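Local coordinates for protein D-glycerate 3-kinase (Cryptococcus neoformans var. grubii serotype A, PDB 6CKG) that probably phosphorylates D-glycerate on its 3-hydroxyl, using ATP as phosphate donor, at residues 195-200 and 298-303; 258-263 and 290-295; 315-318 and 324-327; 119-124 and 239-244. All coordinates share one frame; numbering follows the deposited sequence.

Contact 1: residues 195-200 and 298-303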
# COMPACT_ATOMS: atom_id res chain seq x y z
N GLU A 195 0.25 -9.36 -21.59
CA GLU A 195 0.18 -10.60 -22.36
C GLU A 195 1.49 -11.36 -22.29
O GLU A 195 1.51 -12.60 -22.18
CB GLU A 195 -0.16 -10.30 -23.83
CG GLU A 195 -1.54 -9.66 -24.06
CD GLU A 195 -2.72 -10.57 -23.75
OE1 GLU A 195 -2.52 -11.78 -23.47
OE2 GLU A 195 -3.86 -10.09 -23.80
N GLU A 196 2.61 -10.65 -22.36
CA GLU A 196 3.91 -11.31 -22.34
C GLU A 196 4.09 -12.11 -21.05
O GLU A 196 4.48 -13.28 -21.09
CB GLU A 196 5.00 -10.25 -22.49
CG GLU A 196 6.40 -10.75 -22.44
CD GLU A 196 7.35 -9.60 -22.59
OE1 GLU A 196 7.34 -8.97 -23.67
OE2 GLU A 196 8.06 -9.29 -21.62
N LYS A 197 3.75 -11.50 -19.91
CA LYS A 197 3.85 -12.19 -18.63
C LYS A 197 2.87 -13.34 -18.52
O LYS A 197 3.23 -14.42 -18.02
CB LYS A 197 3.64 -11.19 -17.48
CG LYS A 197 4.74 -10.14 -17.36
CD LYS A 197 4.55 -9.31 -16.07
CE LYS A 197 5.66 -8.29 -15.88
NZ LYS A 197 5.53 -7.63 -14.54
N TYR A 198 1.63 -13.15 -19.00
CA TYR A 198 0.66 -14.25 -18.95
C TYR A 198 1.12 -15.44 -19.79
O TYR A 198 1.06 -16.59 -19.33
CB TYR A 198 -0.71 -13.75 -19.43
CG TYR A 198 -1.79 -14.79 -19.34
CD1 TYR A 198 -2.03 -15.66 -20.40
CD2 TYR A 198 -2.59 -14.89 -18.20
CE1 TYR A 198 -3.02 -16.62 -20.32
CE2 TYR A 198 -3.59 -15.86 -18.12
CZ TYR A 198 -3.79 -16.71 -19.18
OH TYR A 198 -4.78 -17.67 -19.12
N ALA A 199 1.57 -15.19 -21.02
CA ALA A 199 2.04 -16.28 -21.87
C ALA A 199 3.27 -16.96 -21.28
O ALA A 199 3.42 -18.18 -21.39
CB ALA A 199 2.36 -15.78 -23.28
N GLU A 200 4.17 -16.18 -20.69
CA GLU A 200 5.38 -16.77 -20.12
C GLU A 200 5.03 -17.74 -19.00
O GLU A 200 5.54 -18.86 -18.94
CB GLU A 200 6.32 -15.67 -19.62
CG GLU A 200 7.47 -16.15 -18.75
CD GLU A 200 8.47 -17.01 -19.52
OE1 GLU A 200 8.49 -16.95 -20.76
OE2 GLU A 200 9.23 -17.75 -18.87
N PHE A 298 2.53 -6.34 -11.20
CA PHE A 298 2.63 -4.89 -11.06
C PHE A 298 3.68 -4.41 -10.07
O PHE A 298 3.95 -3.20 -10.01
CB PHE A 298 1.28 -4.29 -10.62
CG PHE A 298 0.11 -4.73 -11.44
CD1 PHE A 298 0.14 -4.69 -12.83
CD2 PHE A 298 -1.04 -5.19 -10.82
CE1 PHE A 298 -0.96 -5.09 -13.58
CE2 PHE A 298 -2.12 -5.60 -11.55
CZ PHE A 298 -2.08 -5.56 -12.94
N GLN A 299 4.24 -5.30 -9.26
CA GLN A 299 5.15 -4.87 -8.20
C GLN A 299 6.40 -4.21 -8.76
O GLN A 299 6.98 -3.34 -8.10
CB GLN A 299 5.52 -6.08 -7.35
CG GLN A 299 6.28 -5.79 -6.09
CD GLN A 299 6.51 -7.05 -5.29
OE1 GLN A 299 6.36 -7.05 -4.06
NE2 GLN A 299 6.86 -8.13 -5.98
N ASP A 300 6.83 -4.57 -9.98
CA ASP A 300 8.06 -4.00 -10.49
C ASP A 300 7.92 -2.54 -10.85
O ASP A 300 8.94 -1.84 -10.94
CB ASP A 300 8.56 -4.79 -11.71
CG ASP A 300 8.90 -6.22 -11.38
OD1 ASP A 300 9.63 -6.45 -10.39
OD2 ASP A 300 8.42 -7.13 -12.09
N GLY A 301 6.69 -2.04 -11.02
CA GLY A 301 6.48 -0.63 -11.29
C GLY A 301 6.96 0.29 -10.18
O GLY A 301 7.06 1.51 -10.39
N ILE A 302 7.23 -0.25 -8.99
CA ILE A 302 7.79 0.56 -7.90
C ILE A 302 9.21 1.01 -8.23
O ILE A 302 9.67 2.05 -7.74
CB ILE A 302 7.76 -0.26 -6.59
CG1 ILE A 302 6.32 -0.36 -6.09
CG2 ILE A 302 8.66 0.39 -5.49
CD1 ILE A 302 6.16 -1.37 -4.99
N ASP A 303 9.89 0.28 -9.10
CA ASP A 303 11.32 0.46 -9.35
C ASP A 303 11.52 0.72 -10.84
O ASP A 303 11.83 -0.20 -11.60
CB ASP A 303 12.06 -0.77 -8.87
CG ASP A 303 13.57 -0.59 -8.87
OD1 ASP A 303 14.05 0.44 -9.36
OD2 ASP A 303 14.27 -1.49 -8.36
O HOH W 1 5.78 -4.85 -12.94

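Contact 2: residues 258-263 and 290-295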
# COMPACT_ATOMS: atom_id res chain seq x y z
N TYR A 258 6.67 -16.28 0.75
CA TYR A 258 6.54 -15.90 2.15
C TYR A 258 5.18 -15.29 2.44
O TYR A 258 4.67 -15.42 3.56
CB TYR A 258 7.64 -14.90 2.55
CG TYR A 258 9.08 -15.39 2.41
CD1 TYR A 258 9.38 -16.69 2.02
CD2 TYR A 258 10.14 -14.53 2.68
CE1 TYR A 258 10.69 -17.12 1.90
CE2 TYR A 258 11.46 -14.95 2.56
CZ TYR A 258 11.72 -16.24 2.17
OH TYR A 258 13.03 -16.65 2.05
N VAL A 259 4.56 -14.63 1.46
CA VAL A 259 3.33 -13.89 1.72
C VAL A 259 2.23 -14.82 2.22
O VAL A 259 1.50 -14.49 3.16
CB VAL A 259 2.90 -13.11 0.47
CG1 VAL A 259 1.60 -12.38 0.72
CG2 VAL A 259 3.99 -12.13 0.05
N TRP A 260 2.10 -16.00 1.59
CA TRP A 260 1.16 -17.01 2.08
C TRP A 260 1.49 -17.42 3.51
O TRP A 260 0.61 -17.48 4.37
CB TRP A 260 1.21 -18.26 1.19
CG TRP A 260 0.39 -18.23 -0.07
CD1 TRP A 260 -0.97 -18.34 -0.17
CD2 TRP A 260 0.89 -18.14 -1.41
NE1 TRP A 260 -1.35 -18.29 -1.50
CE2 TRP A 260 -0.23 -18.17 -2.27
CE3 TRP A 260 2.17 -18.01 -1.96
CZ2 TRP A 260 -0.10 -18.09 -3.66
CZ3 TRP A 260 2.30 -17.93 -3.34
CH2 TRP A 260 1.17 -17.97 -4.17
N THR A 261 2.76 -17.74 3.77
CA THR A 261 3.17 -18.20 5.09
C THR A 261 2.91 -17.14 6.15
O THR A 261 2.35 -17.43 7.21
CB THR A 261 4.65 -18.59 5.05
OG1 THR A 261 4.85 -19.59 4.05
CG2 THR A 261 5.09 -19.12 6.42
N TRP A 262 3.30 -15.89 5.87
CA TRP A 262 3.09 -14.80 6.81
C TRP A 262 1.60 -14.57 7.08
O TRP A 262 1.19 -14.40 8.23
CB TRP A 262 3.73 -13.52 6.27
CG TRP A 262 5.22 -13.51 6.31
CD1 TRP A 262 6.03 -14.25 7.13
CD2 TRP A 262 6.09 -12.72 5.49
NE1 TRP A 262 7.35 -13.96 6.87
CE2 TRP A 262 7.41 -13.02 5.87
CE3 TRP A 262 5.88 -11.78 4.48
CZ2 TRP A 262 8.52 -12.42 5.27
CZ3 TRP A 262 6.97 -11.19 3.88
CH2 TRP A 262 8.28 -11.52 4.27
N ARG A 263 0.79 -14.56 6.02
CA ARG A 263 -0.63 -14.28 6.22
C ARG A 263 -1.31 -15.40 7.00
O ARG A 263 -2.26 -15.14 7.75
CB ARG A 263 -1.32 -14.07 4.87
CG ARG A 263 -2.75 -13.53 4.99
CD ARG A 263 -2.79 -12.23 5.78
NE ARG A 263 -4.15 -11.72 5.95
CZ ARG A 263 -4.99 -12.14 6.89
NH1 ARG A 263 -4.62 -13.08 7.74
NH2 ARG A 263 -6.22 -11.62 6.98
N ARG A 290 -6.15 -13.94 -4.36
CA ARG A 290 -6.71 -12.75 -5.00
C ARG A 290 -5.69 -11.60 -5.08
O ARG A 290 -5.78 -10.78 -6.00
CB ARG A 290 -7.97 -12.27 -4.27
CG ARG A 290 -9.25 -13.12 -4.56
CD ARG A 290 -10.54 -12.59 -3.86
NE ARG A 290 -11.07 -11.34 -4.45
CZ ARG A 290 -11.00 -10.14 -3.87
NH1 ARG A 290 -11.48 -9.07 -4.47
NH2 ARG A 290 -10.44 -10.02 -2.67
N TYR A 291 -4.74 -11.52 -4.14
CA TYR A 291 -3.73 -10.47 -4.15
C TYR A 291 -2.49 -10.83 -4.96
O TYR A 291 -1.89 -9.95 -5.57
CB TYR A 291 -3.30 -10.13 -2.72
CG TYR A 291 -4.38 -9.45 -1.91
CD1 TYR A 291 -5.39 -10.20 -1.30
CD2 TYR A 291 -4.40 -8.07 -1.78
CE1 TYR A 291 -6.39 -9.58 -0.57
CE2 TYR A 291 -5.39 -7.44 -1.05
CZ TYR A 291 -6.38 -8.20 -0.45
OH TYR A 291 -7.36 -7.57 0.27
N MET A 292 -2.09 -12.10 -4.95
CA MET A 292 -0.85 -12.51 -5.60
C MET A 292 -0.73 -12.12 -7.08
O MET A 292 0.39 -11.80 -7.50
CB MET A 292 -0.67 -14.03 -5.45
CG MET A 292 0.23 -14.44 -4.30
SD MET A 292 1.91 -13.78 -4.44
CE MET A 292 1.98 -12.89 -2.90
N PRO A 293 -1.78 -12.16 -7.90
CA PRO A 293 -1.60 -11.71 -9.30
C PRO A 293 -1.13 -10.27 -9.39
O PRO A 293 -0.37 -9.93 -10.31
CB PRO A 293 -2.99 -11.88 -9.93
CG PRO A 293 -3.75 -12.73 -9.00
CD PRO A 293 -3.17 -12.59 -7.65
N SER A 294 -1.53 -9.42 -8.44
CA SER A 294 -1.07 -8.03 -8.47
C SER A 294 0.41 -7.93 -8.14
O SER A 294 1.11 -7.11 -8.75
CB SER A 294 -1.90 -7.18 -7.49
OG SER A 294 -3.17 -6.88 -8.04
N TYR A 295 0.89 -8.70 -7.16
CA TYR A 295 2.32 -8.77 -6.90
C TYR A 295 3.08 -9.25 -8.13
O TYR A 295 4.11 -8.68 -8.50
CB TYR A 295 2.61 -9.70 -5.71
CG TYR A 295 2.19 -9.19 -4.35
CD1 TYR A 295 3.01 -8.32 -3.63
CD2 TYR A 295 1.01 -9.62 -3.76
CE1 TYR A 295 2.63 -7.86 -2.36
CE2 TYR A 295 0.63 -9.16 -2.50
CZ TYR A 295 1.44 -8.29 -1.81
OH TYR A 295 1.05 -7.86 -0.56

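Contact 3: residues 315-318 and 324-327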
# COMPACT_ATOMS: atom_id res chain seq x y z
N ARG A 315 15.01 -0.01 0.02
CA ARG A 315 14.42 -1.35 0.02
C ARG A 315 15.07 -2.19 1.10
O ARG A 315 16.30 -2.26 1.18
CB ARG A 315 14.60 -2.04 -1.33
CG ARG A 315 14.25 -3.54 -1.30
CD ARG A 315 14.40 -4.19 -2.70
NE ARG A 315 13.63 -3.45 -3.69
CZ ARG A 315 14.17 -2.76 -4.69
NH1 ARG A 315 15.49 -2.74 -4.85
NH2 ARG A 315 13.40 -2.10 -5.53
N PHE A 316 14.25 -2.83 1.92
CA PHE A 316 14.71 -3.85 2.85
C PHE A 316 14.37 -5.21 2.26
O PHE A 316 13.22 -5.46 1.91
CB PHE A 316 14.05 -3.73 4.22
CG PHE A 316 14.36 -2.44 4.94
CD1 PHE A 316 15.54 -2.29 5.65
CD2 PHE A 316 13.45 -1.40 4.94
CE1 PHE A 316 15.82 -1.10 6.32
CE2 PHE A 316 13.71 -0.21 5.61
CZ PHE A 316 14.90 -0.06 6.30
N ILE A 317 15.37 -6.08 2.16
CA ILE A 317 15.16 -7.45 1.71
C ILE A 317 15.16 -8.33 2.95
O ILE A 317 16.12 -8.31 3.73
CB ILE A 317 16.25 -7.87 0.72
CG1 ILE A 317 16.22 -6.94 -0.50
CG2 ILE A 317 16.09 -9.34 0.32
CD1 ILE A 317 17.28 -7.19 -1.53
N VAL A 318 14.08 -9.08 3.16
CA VAL A 318 13.90 -9.80 4.41
C VAL A 318 13.75 -11.29 4.15
O VAL A 318 13.29 -11.72 3.09
CB VAL A 318 12.68 -9.25 5.19
CG1 VAL A 318 12.89 -7.78 5.56
CG2 VAL A 318 11.41 -9.41 4.38
N ILE A 324 16.07 -8.51 8.35
CA ILE A 324 16.71 -7.86 7.22
C ILE A 324 17.93 -8.67 6.82
O ILE A 324 18.81 -8.95 7.64
CB ILE A 324 17.09 -6.41 7.56
CG1 ILE A 324 15.83 -5.59 7.80
CG2 ILE A 324 17.95 -5.79 6.45
CD1 ILE A 324 16.12 -4.28 8.48
N VAL A 325 17.99 -9.08 5.55
CA VAL A 325 19.17 -9.74 5.02
C VAL A 325 19.89 -8.90 3.98
O VAL A 325 21.02 -9.24 3.60
CB VAL A 325 18.83 -11.13 4.44
CG1 VAL A 325 18.34 -12.06 5.55
CG2 VAL A 325 17.79 -11.01 3.35
N GLY A 326 19.29 -7.81 3.50
CA GLY A 326 19.98 -6.88 2.63
C GLY A 326 19.19 -5.60 2.49
O GLY A 326 17.99 -5.56 2.74
N THR A 327 19.90 -4.55 2.09
CA THR A 327 19.25 -3.29 1.77
C THR A 327 19.78 -2.79 0.44
O THR A 327 20.93 -3.05 0.07
CB THR A 327 19.49 -2.20 2.84
OG1 THR A 327 20.89 -1.95 2.97
CG2 THR A 327 18.92 -2.64 4.18

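Contact 4: residues 119-124 and 239-244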
# COMPACT_ATOMS: atom_id res chain seq x y z
N PRO A 119 -11.07 9.50 -5.78
CA PRO A 119 -11.31 10.91 -5.41
C PRO A 119 -10.97 11.23 -3.96
O PRO A 119 -10.38 12.28 -3.69
CB PRO A 119 -12.80 11.10 -5.70
CG PRO A 119 -13.06 10.14 -6.85
CD PRO A 119 -12.21 8.94 -6.54
N LEU A 120 -11.32 10.33 -3.03
CA LEU A 120 -11.06 10.59 -1.62
C LEU A 120 -9.56 10.51 -1.31
O LEU A 120 -9.04 11.34 -0.55
CB LEU A 120 -11.84 9.60 -0.74
CG LEU A 120 -11.79 9.83 0.77
CD1 LEU A 120 -12.32 11.21 1.12
CD2 LEU A 120 -12.57 8.76 1.53
N LEU A 121 -8.88 9.51 -1.85
CA LEU A 121 -7.42 9.43 -1.73
C LEU A 121 -6.75 10.70 -2.22
O LEU A 121 -5.90 11.27 -1.54
CB LEU A 121 -6.91 8.23 -2.52
CG LEU A 121 -6.98 6.91 -1.78
CD1 LEU A 121 -6.94 5.72 -2.75
CD2 LEU A 121 -5.80 6.85 -0.80
N GLU A 122 -7.13 11.16 -3.42
CA GLU A 122 -6.52 12.37 -3.96
C GLU A 122 -6.87 13.59 -3.12
O GLU A 122 -6.00 14.42 -2.84
CB GLU A 122 -6.95 12.57 -5.41
CG GLU A 122 -6.43 11.50 -6.34
CD GLU A 122 -6.75 11.79 -7.79
OE1 GLU A 122 -6.82 12.98 -8.16
OE2 GLU A 122 -6.93 10.81 -8.55
N GLN A 123 -8.14 13.71 -2.71
CA GLN A 123 -8.53 14.84 -1.86
C GLN A 123 -7.73 14.85 -0.56
O GLN A 123 -7.25 15.90 -0.12
CB GLN A 123 -10.05 14.80 -1.58
CG GLN A 123 -10.54 15.94 -0.67
CD GLN A 123 -12.03 15.84 -0.30
OE1 GLN A 123 -12.57 14.76 -0.08
NE2 GLN A 123 -12.70 16.99 -0.24
N CYS A 124 -7.59 13.69 0.09
CA CYS A 124 -6.92 13.67 1.38
C CYS A 124 -5.43 13.94 1.24
O CYS A 124 -4.85 14.68 2.05
CB CYS A 124 -7.16 12.33 2.08
SG CYS A 124 -8.87 12.25 2.73
N GLU A 239 -2.03 6.55 -11.01
CA GLU A 239 -0.75 7.18 -11.28
C GLU A 239 -0.70 8.63 -10.80
O GLU A 239 0.35 9.10 -10.35
CB GLU A 239 -0.42 7.06 -12.78
CG GLU A 239 0.16 5.66 -13.10
CD GLU A 239 0.35 5.39 -14.60
OE1 GLU A 239 -0.63 5.51 -15.37
OE2 GLU A 239 1.48 5.04 -14.99
N VAL A 240 -1.82 9.36 -10.86
CA VAL A 240 -1.86 10.71 -10.29
C VAL A 240 -1.56 10.67 -8.79
O VAL A 240 -0.85 11.53 -8.25
CB VAL A 240 -3.23 11.36 -10.58
CG1 VAL A 240 -3.42 12.62 -9.75
CG2 VAL A 240 -3.35 11.68 -12.06
N LEU A 241 -2.09 9.66 -8.10
CA LEU A 241 -1.85 9.48 -6.67
C LEU A 241 -0.39 9.13 -6.40
O LEU A 241 0.24 9.69 -5.49
CB LEU A 241 -2.76 8.36 -6.15
CG LEU A 241 -3.60 8.44 -4.89
CD1 LEU A 241 -3.61 7.06 -4.22
CD2 LEU A 241 -3.15 9.54 -3.93
N TRP A 242 0.15 8.17 -7.15
CA TRP A 242 1.56 7.79 -6.97
C TRP A 242 2.48 8.99 -7.14
O TRP A 242 3.50 9.11 -6.44
CB TRP A 242 1.96 6.70 -7.94
CG TRP A 242 1.25 5.36 -7.86
CD1 TRP A 242 1.27 4.38 -8.84
CD2 TRP A 242 0.48 4.81 -6.77
NE1 TRP A 242 0.55 3.29 -8.43
CE2 TRP A 242 0.04 3.52 -7.18
CE3 TRP A 242 0.10 5.28 -5.50
CZ2 TRP A 242 -0.72 2.70 -6.36
CZ3 TRP A 242 -0.68 4.46 -4.69
CH2 TRP A 242 -1.09 3.18 -5.14
N ASP A 243 2.15 9.87 -8.08
CA ASP A 243 3.02 11.00 -8.39
C ASP A 243 3.10 12.03 -7.26
O ASP A 243 3.92 12.94 -7.35
CB ASP A 243 2.57 11.69 -9.68
CG ASP A 243 2.93 10.89 -10.94
OD1 ASP A 243 3.77 9.96 -10.87
OD2 ASP A 243 2.38 11.20 -12.02
N GLN A 244 2.24 11.93 -6.25
CA GLN A 244 2.29 12.79 -5.08
C GLN A 244 3.31 12.33 -4.06
O GLN A 244 3.60 13.07 -3.11
CB GLN A 244 0.90 12.86 -4.46
CG GLN A 244 -0.14 13.54 -5.35
CD GLN A 244 -0.15 15.04 -5.13
OE1 GLN A 244 0.82 15.73 -5.45
NE2 GLN A 244 -1.23 15.55 -4.54
O HOH W 2 -3.68 14.34 -4.34
O HOH W 3 -4.81 8.72 -8.92

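Contact 1: residues 195-200 and 298-303
Lys197 reaches from helix 191-204 to Asp300, in the short 3-10 turn that follows helix 281-298, and the two make a long salt bridge: NZ stands 3.8 Å from OD2. The backbones lie far apart, with 10.6 Å between CA of Lys197 and CA of Phe298. The lysine spans the gap because its chain is fully extended beyond CG, chi2 to chi4 all near 180°. The carboxylate is met unevenly: OD1 of Asp300 sits 6.0 Å from the ammonium nitrogen of Lys197, which leaves OD2 to face the charge. The firmer polar partner of Lys197 NZ is the carbonyl O of Leu297, at the end of helix 281-298. A water adds a second, weak bridge, accepting from Lys197 NZ and from Asp300 N at 3.2 Å each.

The turn is tightly packed on its inner side, against other parts of the fold, while the Lys197-Asp300 link is loose and near solvent. The CB bond of Phe298 leads away from helix 191-204; its ring bends back but stops short of contact, packing on Phe186, Asn232 and Leu235. Ile302 is likewise buried, against Phe186, Phe248 and Gln250. Asp300 lies exposed to solvent, and the segments bury just 70 Å² between them. The turn itself holds its shape through bonds such as Gly301 N to Phe298 O, 3.1 Å. The contact is a sparse polar link at the surface, joining helix 191-204 to the turn that leaves helix 281-298. With a long ion pair and weak water bonds, the charge attraction is probably modest, and the carbonyl of Leu297 probably does more to fix the ammonium group.

Contact 2: residues 258-263 and 290-295
Met292 packs into the angle between Val259 and Trp260, a Met-aromatic contact where helix 258-273 lies against helix 281-298. Met292 gives up the most surface, 74 Å², followed by Val259 with 51 Å² and Trp260 with 40 Å². Its chain bends at chi2 (-60°) and again at chi3 (122°), which swings the methyl back toward the valine while the middle of the chain lies on the indole. There CG rests 4.0 Å from the centroid of the six-membered ring of Trp260, 26° off the ring normal: a CH-pi contact over one face, displaced toward the rim. SD approaches the same ring obliquely. Val259 and Met292 meet tip to tip, both branches of the valine turned to the methionine methyl.

Just after Met292 the helix is kinked at Pro293, whose ring nitrogen has no hydrogen to donate; Ser294 N turns to Tyr291 O instead of the usual i-4 carbonyl. On helix 258-273, Trp262 packs on Pro253 at the end of strand 247-253. Trp260 NE1 has a weak bond to Asn289 OD1. The tightest apolar approach is Met292 CE against Val259 CB, at 3.5 Å.

Contact 3: residues 315-318 and 324-327
Phe316 and Ile324 press together on one face of the two strands, the isoleucine's CD1 3.5 Å from CD1 of the ring, which it meets obliquely. Thr327 lies alongside the phenylalanine, pointing the same way, and puts its methyl CG2 3.7 Å from the same CD1. The ring corner thus settles into the notch between the two side chains. Thr327 CG2 gets there because it stands anti to the carbonyl carbon, while OG1 takes the position between backbone N and carbonyl carbon (chi1 60°). Further along, Val318 CG1 fills in beside Ile324 CG1, a looser fit at 4.3 Å.

The strands form a beta hairpin, 313-318 with 324-329, at the end of the main sheet, and a classic bulge breaks its register: two residues, Val325 and Gly326, sit opposite the single Ile317. Ile317 O therefore takes two donors, Val325 N at 2.7 Å and, less straight, Gly326 N at 3.2 Å with 149° at the hydrogen. Ile317 N returns a nearly linear bond to Gly326 O, 2.7 Å and 170°. On the opposite face, Gly326 has no side chain to set against Ile317, whose CB lies 3.5 Å from Gly326 O. Val325 is turned to the side by the bulge; its side chain and that of Ile317 cross at about a right angle, CG2 to CG2 at 3.9 Å. Gln23 and Thr24 of helix 19-38 pack on the phenylalanine.

Contact 4: residues 119-124 and 239-244
Gln244 NE2 donates to a water at 2.7 Å, and that water donates in turn to Glu122 O, linking the side chain to the backbone of helix 118-129. A second water works in the same sense, accepting from the backbone N of Leu241 and donating to OE2 of Glu122, 3.0 Å away. No direct hydrogen bond crosses the contact, so both polar links run through solvent. The Glu122 chain, extended beyond CG, carries its carboxylate across Val240, whose CG1 lies 3.8 Å from OE1.

Between the helices the seam is apolar. Leu241 CD1 packs against both CB and CD1 of Leu121, 3.9 Å from each, the two leucines crossing at about a right angle. Leu241 departs from staggered torsions, chi1 -133° and chi2 -143°, and its other methyl, CD2, rests over the backbone of Leu121.

The main sheet flanks this seam: both leucines also touch Phe179 of strand 176-180, and Leu121 reaches Phe87 in a loop. Leu125, a turn further along helix 118-129, touches Leu241 and Gln244, while Lys129, its last residue, donates through NZ to Gln244 O. The short helix 239-242 is thus held against helix 118-129 and against strand 176-180.

Overall arrangement
The parallel strands run in the order 79-83, 176-180, 48-53, 247-253, 313-318, the 2-3-1-4-5 arrangement of P-loop kinases. Contact 3 adds the antiparallel edge strand, and contact 4 lies on the other side of the chain's centre, about 28 Å from contact 3, centre to centre. Contact 2 lies about 18 Å from contact 3, centre to centre, and touches it through Tyr258 and Trp262 on Val318. Contacts 1 and 2 follow each other at the end of helix 281-298, about 16 Å apart between centres; contact 1 meets contact 3 where Asp303 OD2 and Arg315 NH2 form a 3.0 Å salt bridge. Contact 2 borders the presumed phosphate-binding loop after strand 48-53: Trp262 packs on Pro55, and Tyr295 bonds Gln56.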